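Esterase (Thermotoga maritima, PDB 3DOH) probably hydrolyses carboxylic esters, as a thermostable enzyme that joins an immunoglobulin-like domain to an alpha/beta-hydrolase domain. Local coordinates at residues H212-L217 / W374-S379. Numbering follows the deposited sequence.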
ATOM      1  N   HIS A 212      19.897  40.852 -10.963  1.00 33.82           N
ATOM      2  CA  HIS A 212      20.347  41.744  -9.901  1.00 33.68           C
ATOM      3  C   HIS A 212      21.711  41.320  -9.366  1.00 33.11           C
ATOM      4  O   HIS A 212      21.820  40.810  -8.251  1.00 32.15           O
ATOM      5  CB  HIS A 212      19.325  41.781  -8.763  1.00 33.97           C
ATOM      6  CG  HIS A 212      17.908  41.907  -9.228  1.00 34.57           C
ATOM      7  ND1 HIS A 212      17.059  40.826  -9.332  1.00 36.55           N
ATOM      8  CD2 HIS A 212      17.190  42.987  -9.618  1.00 35.81           C
ATOM      9  CE1 HIS A 212      15.880  41.235  -9.764  1.00 37.83           C
ATOM     10  NE2 HIS A 212      15.932  42.542  -9.945  1.00 39.84           N
ATOM     11  N   PRO A 213      22.748  41.534 -10.168  1.00 32.86           N
ATOM     12  CA  PRO A 213      24.130  41.422  -9.688  1.00 32.31           C
ATOM     13  C   PRO A 213      24.373  42.286  -8.456  1.00 31.90           C
ATOM     14  O   PRO A 213      23.686  43.289  -8.261  1.00 31.05           O
ATOM     15  CB  PRO A 213      24.949  41.946 -10.868  1.00 32.77           C
ATOM     16  CG  PRO A 213      24.034  42.891 -11.563  1.00 32.73           C
ATOM     17  CD  PRO A 213      22.656  42.313 -11.416  1.00 31.80           C
ATOM     18  N   CYS A 214      25.345  41.898  -7.637  1.00 32.16           N
ATOM     19  CA  CYS A 214      25.069  41.447  -6.278  1.00 31.67           C
ATOM     20  C   CYS A 214      26.326  40.900  -5.610  1.00 32.04           C
ATOM     21  O   CYS A 214      26.905  39.915  -6.068  1.00 32.60           O
ATOM     22  CB  CYS A 214      23.969  40.384  -6.278  1.00 31.70           C
ATOM     23  SG  CYS A 214      23.454  39.840  -4.632  1.00 31.22           S
ATOM     24  N   PHE A 215      26.743  41.547  -4.526  1.00 31.47           N
ATOM     25  CA  PHE A 215      27.671  40.951  -3.597  1.00 30.64           C
ATOM     26  C   PHE A 215      26.908  40.333  -2.423  1.00 30.01           C
ATOM     27  O   PHE A 215      25.828  40.810  -2.023  1.00 29.59           O
ATOM     28  CB  PHE A 215      28.586  42.023  -3.013  1.00 31.36           C
ATOM     29  CG  PHE A 215      29.561  42.637  -3.996  1.00 31.49           C
ATOM     30  CD1 PHE A 215      29.174  43.677  -4.835  1.00 30.79           C
ATOM     31  CD2 PHE A 215      30.890  42.234  -4.012  1.00 31.22           C
ATOM     32  CE1 PHE A 215      30.078  44.266  -5.724  1.00 30.81           C
ATOM     33  CE2 PHE A 215      31.820  42.833  -4.896  1.00 30.68           C
ATOM     34  CZ  PHE A 215      31.420  43.836  -5.744  1.00 29.86           C
ATOM     35  N   VAL A 216      27.500  39.284  -1.851  1.00 29.28           N
ATOM     36  CA  VAL A 216      26.967  38.656  -0.653  1.00 28.28           C
ATOM     37  C   VAL A 216      28.063  38.465   0.355  1.00 28.14           C
ATOM     38  O   VAL A 216      29.044  37.795   0.087  1.00 28.49           O
ATOM     39  CB  VAL A 216      26.374  37.275  -0.934  1.00 28.07           C
ATOM     40  CG1 VAL A 216      25.688  36.714   0.309  1.00 26.59           C
ATOM     41  CG2 VAL A 216      25.394  37.339  -2.077  1.00 28.17           C
ATOM     42  N   LEU A 217      27.865  39.034   1.531  1.00 27.94           N
ATOM     43  CA  LEU A 217      28.768  38.851   2.625  1.00 27.52           C
ATOM     44  C   LEU A 217      28.082  37.972   3.642  1.00 28.25           C
ATOM     45  O   LEU A 217      26.959  38.250   4.091  1.00 28.12           O
ATOM     46  CB  LEU A 217      29.112  40.205   3.240  1.00 27.16           C
ATOM     47  CG  LEU A 217      29.514  40.241   4.702  1.00 25.34           C
ATOM     48  CD1 LEU A 217      30.824  39.597   4.882  1.00 21.93           C
ATOM     49  CD2 LEU A 217      29.564  41.653   5.170  1.00 26.25           C
ATOM     50  N   TRP A 374      11.414  41.983  -4.059  1.00 29.87           N
ATOM     51  CA  TRP A 374      11.117  43.132  -3.249  1.00 27.91           C
ATOM     52  C   TRP A 374      12.386  43.734  -2.641  1.00 27.65           C
ATOM     53  O   TRP A 374      12.528  44.952  -2.552  1.00 26.93           O
ATOM     54  CB  TRP A 374      10.153  42.735  -2.150  1.00 27.10           C
ATOM     55  CG  TRP A 374       9.963  43.818  -1.104  1.00 27.54           C
ATOM     56  CD1 TRP A 374       9.052  44.849  -1.146  1.00 26.07           C
ATOM     57  CD2 TRP A 374      10.702  43.990   0.139  1.00 26.55           C
ATOM     58  NE1 TRP A 374       9.164  45.617  -0.006  1.00 25.94           N
ATOM     59  CE2 TRP A 374      10.162  45.115   0.794  1.00 26.61           C
ATOM     60  CE3 TRP A 374      11.724  43.275   0.776  1.00 27.29           C
ATOM     61  CZ2 TRP A 374      10.646  45.565   2.039  1.00 26.56           C
ATOM     62  CZ3 TRP A 374      12.200  43.733   2.023  1.00 26.09           C
ATOM     63  CH2 TRP A 374      11.665  44.863   2.626  1.00 25.11           C
ATOM     64  N   LEU A 375      13.323  42.891  -2.214  1.00 27.67           N
ATOM     65  CA  LEU A 375      14.472  43.443  -1.512  1.00 27.57           C
ATOM     66  C   LEU A 375      15.208  44.299  -2.514  1.00 28.11           C
ATOM     67  O   LEU A 375      15.601  45.425  -2.193  1.00 27.75           O
ATOM     68  CB  LEU A 375      15.357  42.360  -0.919  1.00 27.36           C
ATOM     69  CG  LEU A 375      16.604  42.736  -0.104  1.00 26.38           C
ATOM     70  CD1 LEU A 375      16.239  43.113   1.320  1.00 26.29           C
ATOM     71  CD2 LEU A 375      17.494  41.542  -0.086  1.00 19.65           C
ATOM     72  N   PHE A 376      15.312  43.792  -3.743  1.00 28.01           N
ATOM     73  CA  PHE A 376      16.044  44.507  -4.787  1.00 28.97           C
ATOM     74  C   PHE A 376      15.413  45.803  -5.299  1.00 29.71           C
ATOM     75  O   PHE A 376      16.112  46.629  -5.889  1.00 29.68           O
ATOM     76  CB  PHE A 376      16.522  43.591  -5.938  1.00 27.93           C
ATOM     77  CG  PHE A 376      17.638  42.705  -5.530  1.00 27.05           C
ATOM     78  CD1 PHE A 376      18.858  43.243  -5.149  1.00 26.42           C
ATOM     79  CD2 PHE A 376      17.469  41.339  -5.452  1.00 26.27           C
ATOM     80  CE1 PHE A 376      19.905  42.431  -4.727  1.00 25.17           C
ATOM     81  CE2 PHE A 376      18.533  40.525  -5.019  1.00 28.20           C
ATOM     82  CZ  PHE A 376      19.746  41.083  -4.646  1.00 23.95           C
ATOM     83  N   GLU A 377      14.122  46.008  -5.089  1.00 30.47           N
ATOM     84  CA  GLU A 377      13.587  47.321  -5.469  1.00 31.15           C
ATOM     85  C   GLU A 377      13.791  48.363  -4.361  1.00 31.58           C
ATOM     86  O   GLU A 377      13.321  49.499  -4.475  1.00 31.96           O
ATOM     87  CB  GLU A 377      12.166  47.244  -6.002  1.00 30.29           C
ATOM     88  CG  GLU A 377      11.359  46.125  -5.370  1.00 34.28           C
ATOM     89  CD  GLU A 377      10.152  45.681  -6.211  1.00 36.67           C
ATOM     90  OE1 GLU A 377       8.987  45.830  -5.748  1.00 35.31           O
ATOM     91  OE2 GLU A 377      10.375  45.179  -7.334  1.00 37.60           O
ATOM     92  N   GLN A 378      14.522  48.010  -3.297  1.00 31.98           N
ATOM     93  CA  GLN A 378      14.770  49.004  -2.240  1.00 31.72           C
ATOM     94  C   GLN A 378      16.111  49.723  -2.404  1.00 32.03           C
ATOM     95  O   GLN A 378      17.017  49.214  -3.070  1.00 32.56           O
ATOM     96  CB  GLN A 378      14.631  48.411  -0.852  1.00 31.23           C
ATOM     97  CG  GLN A 378      13.373  47.619  -0.600  1.00 31.94           C
ATOM     98  CD  GLN A 378      12.054  48.313  -0.974  1.00 30.21           C
ATOM     99  OE1 GLN A 378      11.820  49.495  -0.685  1.00 31.04           O
ATOM    100  NE2 GLN A 378      11.179  47.552  -1.597  1.00 27.75           N
ATOM    101  N   SER A 379      16.210  50.908  -1.797  1.00 32.10           N
ATOM    102  CA  SER A 379      17.356  51.837  -1.922  1.00 32.28           C
ATOM    103  C   SER A 379      17.113  53.087  -1.061  1.00 32.18           C
ATOM    104  O   SER A 379      16.008  53.265  -0.552  1.00 32.80           O
ATOM    105  CB  SER A 379      17.539  52.277  -3.380  1.00 31.92           C
ATOM    106  OG  SER A 379      18.476  53.330  -3.457  1.00 32.33           O
TER
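His212 sets its CB over the face of the Phe376 ring, and around this pair the end of the last helix of an alpha/beta-hydrolase domain, 369-376, meets the approach to strand 215-219 of its central sheet. The example illustrates how two nearly parallel rings can meet by CH-pi contacts from each other's CB rather than by ring-on-ring overlap. Their planes are almost parallel, 4° apart, but slid so far that the rings barely overlap, with centroids separated by 4.9 Å. What sits over the centre of the Phe376 ring is CB of His212, 3.7 Å from the centroid and close to the ring normal. The exchange is mutual: CB of Phe376 lies over the His212 ring, displaced toward its rim, at 4.0 Å from that centroid. Two CH-pi contacts thus run in opposite directions across one interface. In both residues CG stands anti to the carbonyl carbon (chi1 -45° in His212, -72° in Phe376), and the two side chains run past each other at an angle, the imidazole reaching back over Phe376 CB and the phenyl ring out across His212 CB.

Past Pro213, whose ring packs on Tyr174, the chain reaches Cys214, whose CB again points to Phe376. Its thiol approaches the ring at the edge, near the ring plane, a sulfur-aromatic contact quite unlike the facial one made by His212. Phe376 is therefore met on one face and at its far rim by the same segment, while its side chain also touches Pro175 at strand 174-180. From Phe215 onward the segment belongs to the sheet, pairing with both 174-180 and 157-163. Beyond the helix, the side chain of Gln378 folds back over the Trp374 indole, and NE2 donates to Trp374 O at 3.1 Å. At the phenyl tip, Cys214 SG stops 3.9 Å from Phe376 CZ.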